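Local coordinates for protein endoglucanase (Ganoderma lucidum, PDB 5D8Z) that probably cleaves internal beta-1,4-glucosidic bonds of cellulose and related glucans as a glycoside hydrolase family 5 endoglucanase, at residues A142-I147 with F159-E164; D153-I158 with A190-I195; L77-Q82 with A99-L104; S177-V182 with K218-P223. One frame throughout, in Å; residues are numbered along the deposited sequence.

Contact 1: residues A142-I147 with F159-E164. With BGC (beta-D-glucopyranose), chain C.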
loop_
_atom_site.group_PDB
_atom_site.type_symbol
_atom_site.label_atom_id
_atom_site.label_comp_id
_atom_site.label_asym_id
_atom_site.label_seq_id
_atom_site.Cartn_x
_atom_site.Cartn_y
_atom_site.Cartn_z
ATOM N N ALA A 142 0.976 18.662 6.914
ATOM C CA ALA A 142 0.180 19.473 6.015
ATOM C C ALA A 142 -0.386 18.636 4.866
ATOM O O ALA A 142 -1.593 18.710 4.569
ATOM C CB ALA A 142 1.024 20.602 5.451
ATOM N N LEU A 143 0.481 17.854 4.226
ATOM C CA LEU A 143 0.061 17.045 3.105
ATOM C C LEU A 143 -1.110 16.179 3.471
ATOM O O LEU A 143 -2.153 16.160 2.796
ATOM C CB LEU A 143 1.188 16.154 2.617
ATOM C CG LEU A 143 0.745 15.237 1.475
ATOM C CD1 LEU A 143 0.367 16.075 0.256
ATOM C CD2 LEU A 143 1.828 14.213 1.140
ATOM N N TRP A 144 -0.935 15.450 4.548
ATOM C CA TRP A 144 -1.990 14.572 4.985
ATOM C C TRP A 144 -3.246 15.290 5.468
ATOM O O TRP A 144 -4.323 14.758 5.342
ATOM C CB TRP A 144 -1.463 13.628 6.041
ATOM C CG TRP A 144 -0.736 12.561 5.428
ATOM C CD1 TRP A 144 0.603 12.354 5.463
ATOM C CD2 TRP A 144 -1.295 11.530 4.617
ATOM N NE1 TRP A 144 0.916 11.219 4.751
ATOM C CE2 TRP A 144 -0.240 10.707 4.204
ATOM C CE3 TRP A 144 -2.598 11.208 4.218
ATOM C CZ2 TRP A 144 -0.446 9.580 3.422
ATOM C CZ3 TRP A 144 -2.794 10.107 3.435
ATOM C CH2 TRP A 144 -1.728 9.303 3.047
ATOM N N SER A 145 -3.129 16.491 5.999
ATOM C CA SER A 145 -4.319 17.204 6.370
ATOM C C SER A 145 -5.146 17.371 5.104
ATOM O O SER A 145 -6.340 17.049 5.087
ATOM C CB SER A 145 -3.978 18.563 6.980
ATOM O OG SER A 145 -5.132 19.186 7.531
ATOM N N SER A 146 -4.515 17.844 4.039
ATOM C CA SER A 146 -5.244 18.128 2.825
ATOM C C SER A 146 -5.858 16.886 2.226
ATOM O O SER A 146 -7.013 16.926 1.779
ATOM C CB SER A 146 -4.331 18.728 1.782
ATOM O OG SER A 146 -3.637 19.824 2.324
ATOM N N ILE A 147 -5.088 15.797 2.175
ATOM C CA ILE A 147 -5.596 14.548 1.620
ATOM C C ILE A 147 -6.809 14.129 2.430
ATOM O O ILE A 147 -7.884 13.840 1.878
ATOM C CB ILE A 147 -4.535 13.426 1.652
ATOM C CG1 ILE A 147 -3.435 13.742 0.616
ATOM C CG2 ILE A 147 -5.175 12.071 1.368
ATOM C CD1 ILE A 147 -2.228 12.838 0.637
ATOM N N PHE A 159 -5.930 5.410 4.767
ATOM C CA PHE A 159 -4.820 6.294 4.463
ATOM C C PHE A 159 -3.510 5.573 4.691
ATOM O O PHE A 159 -3.198 5.184 5.821
ATOM C CB PHE A 159 -4.856 7.519 5.342
ATOM C CG PHE A 159 -6.133 8.252 5.301
ATOM C CD1 PHE A 159 -6.309 9.280 4.416
ATOM C CD2 PHE A 159 -7.136 7.971 6.211
ATOM C CE1 PHE A 159 -7.497 10.012 4.394
ATOM C CE2 PHE A 159 -8.316 8.707 6.229
ATOM C CZ PHE A 159 -8.505 9.729 5.309
ATOM N N GLY A 160 -2.743 5.404 3.618
ATOM C CA GLY A 160 -1.431 4.775 3.729
ATOM C C GLY A 160 -0.349 5.836 3.838
ATOM O O GLY A 160 0.092 6.415 2.811
ATOM N N VAL A 161 0.095 6.059 5.072
ATOM C CA VAL A 161 0.928 7.202 5.416
ATOM C C VAL A 161 2.147 7.289 4.524
ATOM O O VAL A 161 2.436 8.340 3.982
ATOM C CB VAL A 161 1.385 7.139 6.892
ATOM C CG1 VAL A 161 2.447 8.177 7.181
ATOM C CG2 VAL A 161 0.214 7.367 7.834
ATOM N N MET A 162 2.863 6.190 4.362
ATOM C CA MET A 162 4.048 6.232 3.555
ATOM C C MET A 162 4.480 4.873 3.096
ATOM O O MET A 162 4.537 3.936 3.874
ATOM C CB MET A 162 5.191 6.839 4.347
ATOM C CG MET A 162 6.523 6.851 3.600
ATOM S SD MET A 162 6.531 7.816 2.076
ATOM C CE MET A 162 5.992 9.405 2.695
ATOM N N ASN A 163 4.854 4.799 1.828
ATOM C CA ASN A 163 5.245 3.555 1.230
ATOM C C ASN A 163 6.704 3.248 1.448
ATOM O O ASN A 163 7.554 4.054 1.137
ATOM C CB ASN A 163 5.036 3.615 -0.253
ATOM C CG ASN A 163 5.446 2.342 -0.915
ATOM O OD1 ASN A 163 4.782 1.327 -0.763
ATOM N ND2 ASN A 163 6.542 2.377 -1.645
ATOM N N GLU A 164 6.977 2.057 1.957
ATOM C CA GLU A 164 8.337 1.494 2.079
ATOM C C GLU A 164 9.493 2.372 2.562
ATOM O O GLU A 164 10.503 2.501 1.881
ATOM C CB GLU A 164 8.715 0.794 0.781
ATOM C CG GLU A 164 7.987 -0.518 0.621
ATOM C CD GLU A 164 8.468 -1.335 -0.573
ATOM O OE1 GLU A 164 9.254 -0.795 -1.376
ATOM O OE2 GLU A 164 8.052 -2.525 -0.709
HETATM C C2 BGC C . 13.116 -2.927 -4.388
HETATM C C3 BGC C . 11.644 -2.492 -4.565
HETATM C C4 BGC C . 10.682 -3.296 -3.708
HETATM C C5 BGC C . 11.198 -3.398 -2.258
HETATM C C6 BGC C . 10.390 -4.412 -1.450
HETATM C C1 BGC C . 13.567 -3.180 -2.926
HETATM O O2 BGC C . 13.940 -1.909 -4.965
HETATM O O3 BGC C . 11.170 -2.659 -5.917
HETATM O O4 BGC C . 9.375 -2.696 -3.880
HETATM O O5 BGC C . 12.558 -3.854 -2.162
HETATM O O6 BGC C . 11.191 -5.520 -1.027
#

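Contact 2: residues D153-I158 with A190-I195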
loop_
_atom_site.group_PDB
_atom_site.type_symbol
_atom_site.label_atom_id
_atom_site.label_comp_id
_atom_site.label_asym_id
_atom_site.label_seq_id
_atom_site.Cartn_x
_atom_site.Cartn_y
_atom_site.Cartn_z
ATOM N N ASP A 153 -15.218 12.328 5.455
ATOM C CA ASP A 153 -16.483 11.642 5.758
ATOM C C ASP A 153 -16.505 10.185 5.250
ATOM O O ASP A 153 -17.171 9.328 5.831
ATOM C CB ASP A 153 -17.619 12.384 5.086
ATOM C CG ASP A 153 -17.355 12.579 3.585
ATOM O OD1 ASP A 153 -16.215 13.016 3.231
ATOM O OD2 ASP A 153 -18.257 12.275 2.766
ATOM N N ASN A 154 -15.782 9.912 4.169
ATOM C CA ASN A 154 -15.868 8.627 3.461
ATOM C C ASN A 154 -15.124 7.526 4.182
ATOM O O ASN A 154 -13.909 7.546 4.221
ATOM C CB ASN A 154 -15.277 8.811 2.059
ATOM C CG ASN A 154 -15.612 7.674 1.111
ATOM O OD1 ASN A 154 -15.831 6.513 1.514
ATOM N ND2 ASN A 154 -15.628 8.004 -0.180
ATOM N N ASP A 155 -15.840 6.549 4.727
ATOM C CA ASP A 155 -15.208 5.530 5.604
ATOM C C ASP A 155 -14.593 4.360 4.844
ATOM O O ASP A 155 -14.014 3.482 5.461
ATOM C CB ASP A 155 -16.190 4.941 6.648
ATOM C CG ASP A 155 -17.255 5.936 7.100
ATOM O OD1 ASP A 155 -18.108 6.309 6.254
ATOM O OD2 ASP A 155 -17.249 6.322 8.298
ATOM N N LYS A 156 -14.765 4.323 3.522
ATOM C CA LYS A 156 -14.190 3.266 2.692
ATOM C C LYS A 156 -12.738 3.594 2.304
ATOM O O LYS A 156 -12.034 2.751 1.757
ATOM C CB LYS A 156 -15.059 3.044 1.448
ATOM C CG LYS A 156 -16.366 2.282 1.696
ATOM C CD LYS A 156 -16.092 0.801 1.896
ATOM C CE LYS A 156 -17.249 0.071 2.577
ATOM N NZ LYS A 156 -18.282 -0.480 1.634
ATOM N N ILE A 157 -12.288 4.805 2.625
ATOM C CA ILE A 157 -10.895 5.192 2.459
ATOM C C ILE A 157 -9.974 4.724 3.609
ATOM O O ILE A 157 -10.396 4.552 4.757
ATOM C CB ILE A 157 -10.777 6.701 2.284
ATOM C CG1 ILE A 157 -11.731 7.192 1.199
ATOM C CG2 ILE A 157 -9.366 7.073 1.866
ATOM C CD1 ILE A 157 -11.285 6.846 -0.200
ATOM N N ILE A 158 -8.721 4.471 3.265
ATOM C CA ILE A 158 -7.725 3.918 4.169
ATOM C C ILE A 158 -6.473 4.664 3.826
ATOM O O ILE A 158 -6.008 4.579 2.718
ATOM C CB ILE A 158 -7.463 2.441 3.861
ATOM C CG1 ILE A 158 -8.605 1.577 4.396
ATOM C CG2 ILE A 158 -6.112 1.973 4.401
ATOM C CD1 ILE A 158 -8.595 0.127 3.915
ATOM N N ALA A 190 -11.123 12.929 9.621
ATOM C CA ALA A 190 -11.037 11.514 9.264
ATOM C C ALA A 190 -10.961 10.661 10.504
ATOM O O ALA A 190 -9.919 10.140 10.883
ATOM C CB ALA A 190 -9.840 11.263 8.382
ATOM N N THR A 191 -12.098 10.503 11.139
ATOM C CA THR A 191 -12.111 9.940 12.468
ATOM C C THR A 191 -12.361 8.441 12.412
ATOM O O THR A 191 -11.937 7.700 13.306
ATOM C CB THR A 191 -13.127 10.730 13.346
ATOM O OG1 THR A 191 -14.361 10.972 12.625
ATOM C CG2 THR A 191 -12.510 12.113 13.727
ATOM N N SER A 192 -12.997 7.990 11.331
ATOM C CA SER A 192 -13.485 6.606 11.230
ATOM C C SER A 192 -12.542 5.652 10.500
ATOM O O SER A 192 -12.710 4.441 10.611
ATOM C CB SER A 192 -14.837 6.578 10.523
ATOM O OG SER A 192 -14.767 7.257 9.278
ATOM N N GLN A 193 -11.555 6.187 9.772
ATOM C CA GLN A 193 -10.726 5.379 8.885
ATOM C C GLN A 193 -9.563 4.694 9.567
ATOM O O GLN A 193 -9.136 5.063 10.672
ATOM C CB GLN A 193 -10.164 6.213 7.758
ATOM C CG GLN A 193 -11.214 6.712 6.784
ATOM C CD GLN A 193 -11.898 7.939 7.278
ATOM O OE1 GLN A 193 -11.990 8.152 8.466
ATOM N NE2 GLN A 193 -12.350 8.763 6.375
ATOM N N ILE A 194 -9.105 3.645 8.891
ATOM C CA ILE A 194 -7.854 2.980 9.196
ATOM C C ILE A 194 -6.755 3.919 8.730
ATOM O O ILE A 194 -6.921 4.664 7.755
ATOM C CB ILE A 194 -7.690 1.689 8.364
ATOM C CG1 ILE A 194 -8.895 0.759 8.526
ATOM C CG2 ILE A 194 -6.385 1.002 8.689
ATOM C CD1 ILE A 194 -8.620 -0.712 8.226
ATOM N N ILE A 195 -5.635 3.872 9.429
ATOM C CA ILE A 195 -4.421 4.486 8.989
ATOM C C ILE A 195 -3.324 3.436 9.127
ATOM O O ILE A 195 -3.236 2.743 10.148
ATOM C CB ILE A 195 -4.090 5.686 9.828
ATOM C CG1 ILE A 195 -5.140 6.788 9.652
ATOM C CG2 ILE A 195 -2.734 6.205 9.432
ATOM C CD1 ILE A 195 -5.051 7.880 10.723
#

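Contact 3: residues L77-Q82 with A99-L104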
loop_
_atom_site.group_PDB
_atom_site.type_symbol
_atom_site.label_atom_id
_atom_site.label_comp_id
_atom_site.label_asym_id
_atom_site.label_seq_id
_atom_site.Cartn_x
_atom_site.Cartn_y
_atom_site.Cartn_z
ATOM N N LEU A 77 -3.716 2.363 -4.330
ATOM C CA LEU A 77 -3.567 3.332 -5.406
ATOM C C LEU A 77 -2.354 4.199 -5.166
ATOM O O LEU A 77 -2.469 5.302 -4.584
ATOM C CB LEU A 77 -4.781 4.259 -5.463
ATOM C CG LEU A 77 -6.170 3.656 -5.500
ATOM C CD1 LEU A 77 -7.162 4.794 -5.670
ATOM C CD2 LEU A 77 -6.278 2.637 -6.608
ATOM N N PRO A 78 -1.189 3.738 -5.634
ATOM C CA PRO A 78 0.052 4.476 -5.410
ATOM C C PRO A 78 0.104 5.811 -6.115
ATOM O O PRO A 78 -0.239 5.901 -7.284
ATOM C CB PRO A 78 1.118 3.557 -5.970
ATOM C CG PRO A 78 0.484 2.209 -6.020
ATOM C CD PRO A 78 -0.951 2.468 -6.324
ATOM N N VAL A 79 0.514 6.849 -5.394
ATOM C CA VAL A 79 0.765 8.139 -6.015
ATOM C C VAL A 79 1.851 8.900 -5.287
ATOM O O VAL A 79 1.948 8.804 -4.105
ATOM C CB VAL A 79 -0.513 8.993 -6.054
ATOM C CG1 VAL A 79 -0.981 9.356 -4.660
ATOM C CG2 VAL A 79 -0.265 10.247 -6.871
ATOM N N GLY A 80 2.631 9.692 -6.002
ATOM C CA GLY A 80 3.693 10.489 -5.417
ATOM C C GLY A 80 3.303 11.865 -4.913
ATOM O O GLY A 80 2.459 12.545 -5.466
ATOM N N TRP A 81 3.994 12.282 -3.864
ATOM C CA TRP A 81 3.851 13.598 -3.260
ATOM C C TRP A 81 3.976 14.695 -4.309
ATOM O O TRP A 81 3.154 15.609 -4.392
ATOM C CB TRP A 81 4.949 13.754 -2.203
ATOM C CG TRP A 81 4.739 14.857 -1.230
ATOM C CD1 TRP A 81 3.885 15.896 -1.345
ATOM C CD2 TRP A 81 5.437 15.041 0.001
ATOM N NE1 TRP A 81 4.019 16.725 -0.262
ATOM C CE2 TRP A 81 4.960 16.217 0.578
ATOM C CE3 TRP A 81 6.387 14.301 0.678
ATOM C CZ2 TRP A 81 5.394 16.681 1.797
ATOM C CZ3 TRP A 81 6.835 14.751 1.891
ATOM C CH2 TRP A 81 6.346 15.941 2.449
ATOM N N GLN A 82 5.014 14.587 -5.118
ATOM C CA GLN A 82 5.237 15.547 -6.155
ATOM C C GLN A 82 4.014 15.659 -7.081
ATOM O O GLN A 82 3.511 16.723 -7.357
ATOM C CB GLN A 82 6.487 15.167 -6.885
ATOM C CG GLN A 82 7.751 15.485 -6.102
ATOM C CD GLN A 82 8.310 14.343 -5.268
ATOM O OE1 GLN A 82 7.582 13.473 -4.785
ATOM N NE2 GLN A 82 9.630 14.358 -5.076
ATOM N N ALA A 99 -7.500 16.037 -9.696
ATOM C CA ALA A 99 -8.665 15.578 -10.460
ATOM C C ALA A 99 -8.408 14.207 -11.113
ATOM O O ALA A 99 -9.243 13.289 -11.024
ATOM C CB ALA A 99 -9.008 16.594 -11.504
ATOM N N GLU A 100 -7.236 14.057 -11.727
ATOM C CA GLU A 100 -6.834 12.782 -12.276
ATOM C C GLU A 100 -6.857 11.697 -11.210
ATOM O O GLU A 100 -7.493 10.649 -11.386
ATOM C CB GLU A 100 -5.459 12.883 -12.938
ATOM C CG GLU A 100 -5.538 13.365 -14.395
ATOM C CD GLU A 100 -4.206 13.819 -15.017
ATOM O OE1 GLU A 100 -3.080 13.567 -14.484
ATOM O OE2 GLU A 100 -4.292 14.436 -16.099
ATOM N N TYR A 101 -6.220 11.960 -10.072
ATOM C CA TYR A 101 -6.044 10.908 -9.087
ATOM C C TYR A 101 -7.334 10.575 -8.393
ATOM O O TYR A 101 -7.584 9.419 -8.060
ATOM C CB TYR A 101 -4.966 11.262 -8.093
ATOM C CG TYR A 101 -4.771 10.219 -7.019
ATOM C CD1 TYR A 101 -4.147 9.011 -7.286
ATOM C CD2 TYR A 101 -5.224 10.438 -5.724
ATOM C CE1 TYR A 101 -3.969 8.060 -6.276
ATOM C CE2 TYR A 101 -5.043 9.501 -4.728
ATOM C CZ TYR A 101 -4.423 8.330 -5.009
ATOM O OH TYR A 101 -4.280 7.450 -3.999
ATOM N N ASP A 102 -8.170 11.572 -8.179
ATOM C CA ASP A 102 -9.456 11.315 -7.568
ATOM C C ASP A 102 -10.281 10.411 -8.480
ATOM O O ASP A 102 -10.958 9.513 -7.981
ATOM C CB ASP A 102 -10.206 12.608 -7.269
ATOM C CG ASP A 102 -11.568 12.352 -6.634
ATOM O OD1 ASP A 102 -11.614 11.700 -5.568
ATOM O OD2 ASP A 102 -12.592 12.799 -7.201
ATOM N N ALA A 103 -10.218 10.612 -9.802
ATOM C CA ALA A 103 -10.985 9.732 -10.744
ATOM C C ALA A 103 -10.657 8.258 -10.558
ATOM O O ALA A 103 -11.476 7.411 -10.763
ATOM C CB ALA A 103 -10.767 10.120 -12.184
ATOM N N LEU A 104 -9.458 7.948 -10.141
ATOM C CA LEU A 104 -9.117 6.579 -9.950
ATOM C C LEU A 104 -9.764 6.113 -8.656
ATOM O O LEU A 104 -10.391 5.046 -8.614
ATOM C CB LEU A 104 -7.602 6.457 -9.894
ATOM C CG LEU A 104 -6.973 5.087 -9.711
ATOM C CD1 LEU A 104 -7.616 4.084 -10.661
ATOM C CD2 LEU A 104 -5.465 5.202 -9.937
#

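Contact 4: residues S177-V182 with K218-P223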
loop_
_atom_site.group_PDB
_atom_site.type_symbol
_atom_site.label_atom_id
_atom_site.label_comp_id
_atom_site.label_asym_id
_atom_site.label_seq_id
_atom_site.Cartn_x
_atom_site.Cartn_y
_atom_site.Cartn_z
ATOM N N SER A 177 7.267 11.420 12.998
ATOM C CA SER A 177 6.734 11.924 11.738
ATOM C C SER A 177 5.365 11.330 11.444
ATOM O O SER A 177 4.474 12.007 10.958
ATOM C CB SER A 177 7.696 11.587 10.609
ATOM O OG SER A 177 9.004 12.087 10.890
ATOM N N VAL A 178 5.197 10.059 11.776
ATOM C CA VAL A 178 3.964 9.347 11.498
ATOM C C VAL A 178 2.879 9.813 12.453
ATOM O O VAL A 178 1.698 9.887 12.083
ATOM C CB VAL A 178 4.159 7.838 11.653
ATOM C CG1 VAL A 178 2.833 7.133 11.463
ATOM C CG2 VAL A 178 5.223 7.315 10.678
ATOM N N GLN A 179 3.275 10.127 13.686
ATOM C CA GLN A 179 2.344 10.695 14.629
ATOM C C GLN A 179 1.814 11.982 14.035
ATOM O O GLN A 179 0.617 12.270 14.006
ATOM C CB GLN A 179 3.066 10.978 15.935
ATOM C CG GLN A 179 2.180 11.568 17.025
ATOM C CD GLN A 179 1.037 10.653 17.371
ATOM O OE1 GLN A 179 1.253 9.585 17.890
ATOM N NE2 GLN A 179 -0.169 11.048 17.034
ATOM N N ALA A 180 2.727 12.772 13.531
ATOM C CA ALA A 180 2.315 14.046 13.028
ATOM C C ALA A 180 1.244 13.885 11.946
ATOM O O ALA A 180 0.249 14.638 11.921
ATOM C CB ALA A 180 3.508 14.813 12.506
ATOM N N ALA A 181 1.440 12.918 11.051
ATOM C CA ALA A 181 0.446 12.669 9.985
ATOM C C ALA A 181 -0.887 12.209 10.575
ATOM O O ALA A 181 -1.945 12.742 10.235
ATOM C CB ALA A 181 0.967 11.636 9.009
ATOM N N VAL A 182 -0.825 11.243 11.488
ATOM C CA VAL A 182 -2.039 10.727 12.085
ATOM C C VAL A 182 -2.845 11.871 12.664
ATOM O O VAL A 182 -4.035 12.073 12.331
ATOM C CB VAL A 182 -1.761 9.791 13.249
ATOM C CG1 VAL A 182 -3.072 9.523 13.966
ATOM C CG2 VAL A 182 -1.050 8.493 12.808
ATOM N N LYS A 218 4.341 1.285 17.950
ATOM C CA LYS A 218 3.361 1.010 19.006
ATOM C C LYS A 218 2.970 2.268 19.842
ATOM O O LYS A 218 1.871 2.328 20.376
ATOM C CB LYS A 218 3.797 -0.149 19.903
ATOM C CG LYS A 218 2.677 -0.519 20.846
ATOM C CD LYS A 218 2.907 -1.786 21.624
ATOM C CE LYS A 218 1.747 -1.959 22.603
ATOM N NZ LYS A 218 1.998 -2.940 23.690
ATOM N N LYS A 219 3.834 3.280 19.906
ATOM C CA LYS A 219 3.567 4.479 20.715
ATOM C C LYS A 219 2.656 5.485 20.062
ATOM O O LYS A 219 2.196 6.409 20.711
ATOM C CB LYS A 219 4.873 5.156 21.091
ATOM C CG LYS A 219 5.772 4.234 21.912
ATOM C CD LYS A 219 7.188 4.761 22.083
ATOM C CE LYS A 219 8.162 3.591 22.141
ATOM N NZ LYS A 219 9.452 3.890 22.827
ATOM N N VAL A 220 2.380 5.291 18.777
ATOM C CA VAL A 220 1.610 6.238 17.977
ATOM C C VAL A 220 0.135 6.126 18.322
ATOM O O VAL A 220 -0.428 5.052 18.266
ATOM C CB VAL A 220 1.813 5.935 16.475
ATOM C CG1 VAL A 220 0.757 6.593 15.597
ATOM C CG2 VAL A 220 3.194 6.354 16.060
ATOM N N THR A 221 -0.520 7.229 18.609
ATOM C CA THR A 221 -1.885 7.138 19.048
ATOM C C THR A 221 -2.689 8.247 18.412
ATOM O O THR A 221 -2.112 9.239 17.950
ATOM C CB THR A 221 -1.996 7.212 20.622
ATOM O OG1 THR A 221 -2.298 8.544 21.047
ATOM C CG2 THR A 221 -0.709 6.766 21.330
ATOM N N ASN A 222 -4.017 8.059 18.409
ATOM C CA ASN A 222 -4.978 9.054 17.919
ATOM C C ASN A 222 -4.935 10.176 18.926
ATOM O O ASN A 222 -4.328 10.006 19.990
ATOM C CB ASN A 222 -6.407 8.474 17.895
ATOM C CG ASN A 222 -6.568 7.269 16.972
ATOM O OD1 ASN A 222 -6.863 6.160 17.419
ATOM N ND2 ASN A 222 -6.403 7.489 15.687
ATOM N N PRO A 223 -5.617 11.301 18.646
ATOM C CA PRO A 223 -5.651 12.399 19.626
ATOM C C PRO A 223 -6.195 11.992 21.014
ATOM O O PRO A 223 -5.624 12.384 22.032
ATOM C CB PRO A 223 -6.564 13.451 18.970
ATOM C CG PRO A 223 -6.575 13.109 17.526
ATOM C CD PRO A 223 -6.443 11.606 17.474
#

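Contact 1: residues A142-I147 with F159-E164
On the outer side of the TIM barrel, the indole of Trp144, carried by helix 137-149, lies against the end of strand 157-160 at Phe159, Gly160 and Val161. It presents its edge to the backbone: two carbonyl oxygens sit near the ring plane, with Gly160 O 3.3 Å from Trp144 CZ2 and Val161 O within a weak, bent hydrogen bond of Trp144 NE1 (3.3 Å, 127°). With CG anti to the carbonyl carbon (chi1 -79°), the indole reaches in across the backbone of 159-161, six-membered ring foremost, and its corner CZ3 meets the edge of the Phe159 ring at CD1, 3.7 Å away. Ile147, one turn on, lays CD1 over one indole face, toward the ring's rim, and reaches the same Phe159 edge with CG2, 4.3 Å from Phe159 CD1. Such helix-on-strand packing is that of the (beta/alpha)8 barrel, where Phe140 and helix 171-187 further enclose the indole. Cut back to an alanine, position 144 is likely to open a gap at the edge of Phe159 and leave Val161 O without its indole N-H. Past Val161 the chain runs into the glycan pocket, where Glu164 OE1 accepts a hydrogen bond from O4 of the bound glucose (3.1 Å) and OE2 bonds to His235.

Contact 2: residues D153-I158 with A190-I195
Ile158 and Ile194 lie side by side and point the same way from neighbouring strands, Ile158 CG1 resting 4.1 Å from Ile194 CB. Both have CG1 anti to the carbonyl carbon, and the two branched chains run alongside rather than interlocking. The face they share is the one turned away from helix 171-187, against which Ile195 and the neighbouring Phe159 pack. Gln193, next to Ile194 in the chain, comes from a different direction: its CB and CG lie over Ile157 O, the CG at 3.1 Å, and a bend at chi2 (82°) swings the amide across to the loop before strand 157-160. There Gln193 NE2 donates a weak, bent bond to Asn154 O (2.9 Å), while its stronger acceptor is Ala152 O, so one amide spans two carbonyls of that loop. The strands 157-160 and 194-198 are the parallel pair of a beta-alpha-beta crossover through helix 171-187, and this contact ties together the loops leading into both. Asn154 shapes the first of them by an Asx turn, its OD1 accepting from Lys156 N at 3.2 Å, within a type I turn running to Ile157. At the surface the hydroxyl OG of Ser192 stands 2.8 Å from Asp155 OD2 and close to Gln193 OE1 as well.

Contact 3: residues L77-Q82 with A99-L104
The ring of Tyr101 carries Val79 on one face and the carbonyl oxygen of Leu77 at its edge. Val79 CG1 sits 3.9 Å from the ring centroid and 23° off the normal, a CH-pi contact displaced toward the rim on the hydroxyl side, while Val79 CB comes to 3.6 Å from Tyr101 CE1. The two side chains cross at a slant, and the methyl CG1, placed between backbone N and carbonyl carbon (chi1 65°), is the branch that lies over the ring. At the edge the phenol OH of Tyr101 donates to Leu77 O at 2.9 Å; the donor lies in the carbonyl plane, on a lone pair, so the bond fixes the ring's tip against the strand backbone, and Leu77 CB packs 3.5 Å from the same OH. This buried hydroxyl thus has its acceptor in the strand itself. A further ring, Phe32, meets Tyr101 edge-to-face, and Val117 of the adjoining strand also touches it.

One turn along the helix, Leu104 slides past Leu77 in the opposite direction, Leu104 CG lying 4.0 Å from Leu77 CD2. Tyr101 and Leu104 thus make a row facing the outward residues Leu77 and Val79, whereas Pro78 between them points away from the helix. The short axes of strand 77-79 and helix 99-104 pass 10.2 Å apart and run nearly antiparallel, at 166°. A barrel strand followed by a helix that returns antiparallel on its outer face is the repeating beta/alpha step of the (beta/alpha)8 barrel, here with helix 81-85 inserted in the connection.

Contact 4: residues S177-V182 with K218-P223
Gln179 reaches from helix 171-187 to the backbone of Thr221, and its chain can be followed outward. CB starts off neither toward nor away from the loop; CG stands anti to the backbone N (chi1 -179°), and the bend at chi2 (60°) turns the amide in, Gln179 CD 3.5 Å from Thr221 O. There the amide splits its work. Gln179 OE1 accepts from Thr221 N at 3.0 Å, in its own carbonyl plane and on a lone pair, and also lies 3.4 Å from Val220 CA. Gln179 NE2 donates to Thr221 O at 2.8 Å, nearly straight (163°), with the acceptor in the amide plane. These paired bonds to the N-H and C=O of one residue grip the amide by its edge and fix its rotation, and Thr183 OG1 takes a further bond from NE2. With a leucine in place of Gln179, both Thr221 backbone groups would probably lose these partners and the loop be freer to shift. Farther in toward the barrel, Val182 CG2 meets Val220 CG1 at 3.8 Å, and both valines continue inward onto strand 194-198. This clamps the connection between helix 213-218 and strand 230-235 to the preceding helix in the outer layer of the (beta/alpha)8 barrel.

Overall arrangement
From the N terminus, contact 3 closes first, folding helix 95-110 back on strand 74-79. Contact 1 then joins helix 137-149 to the end of the next strand, 157-160, and the loop beyond it. Contact 2 opens inside that loop and closes beyond it, so the two cross; they share strand 157-160 and touch where Phe159 meets Ala190, Gln193 and Ile194. Contact 4 opens on helix 171-187, within the span of contact 2, and closes at 218-223, crossing it in turn. Its Ala181 packs on Trp144 of contact 1 and its Val182 on Ile195 of contact 2. Contact 3 stands apart from contact 4, their centres about 24 Å from each other, yet touches contact 1 through Trp81 and Leu143.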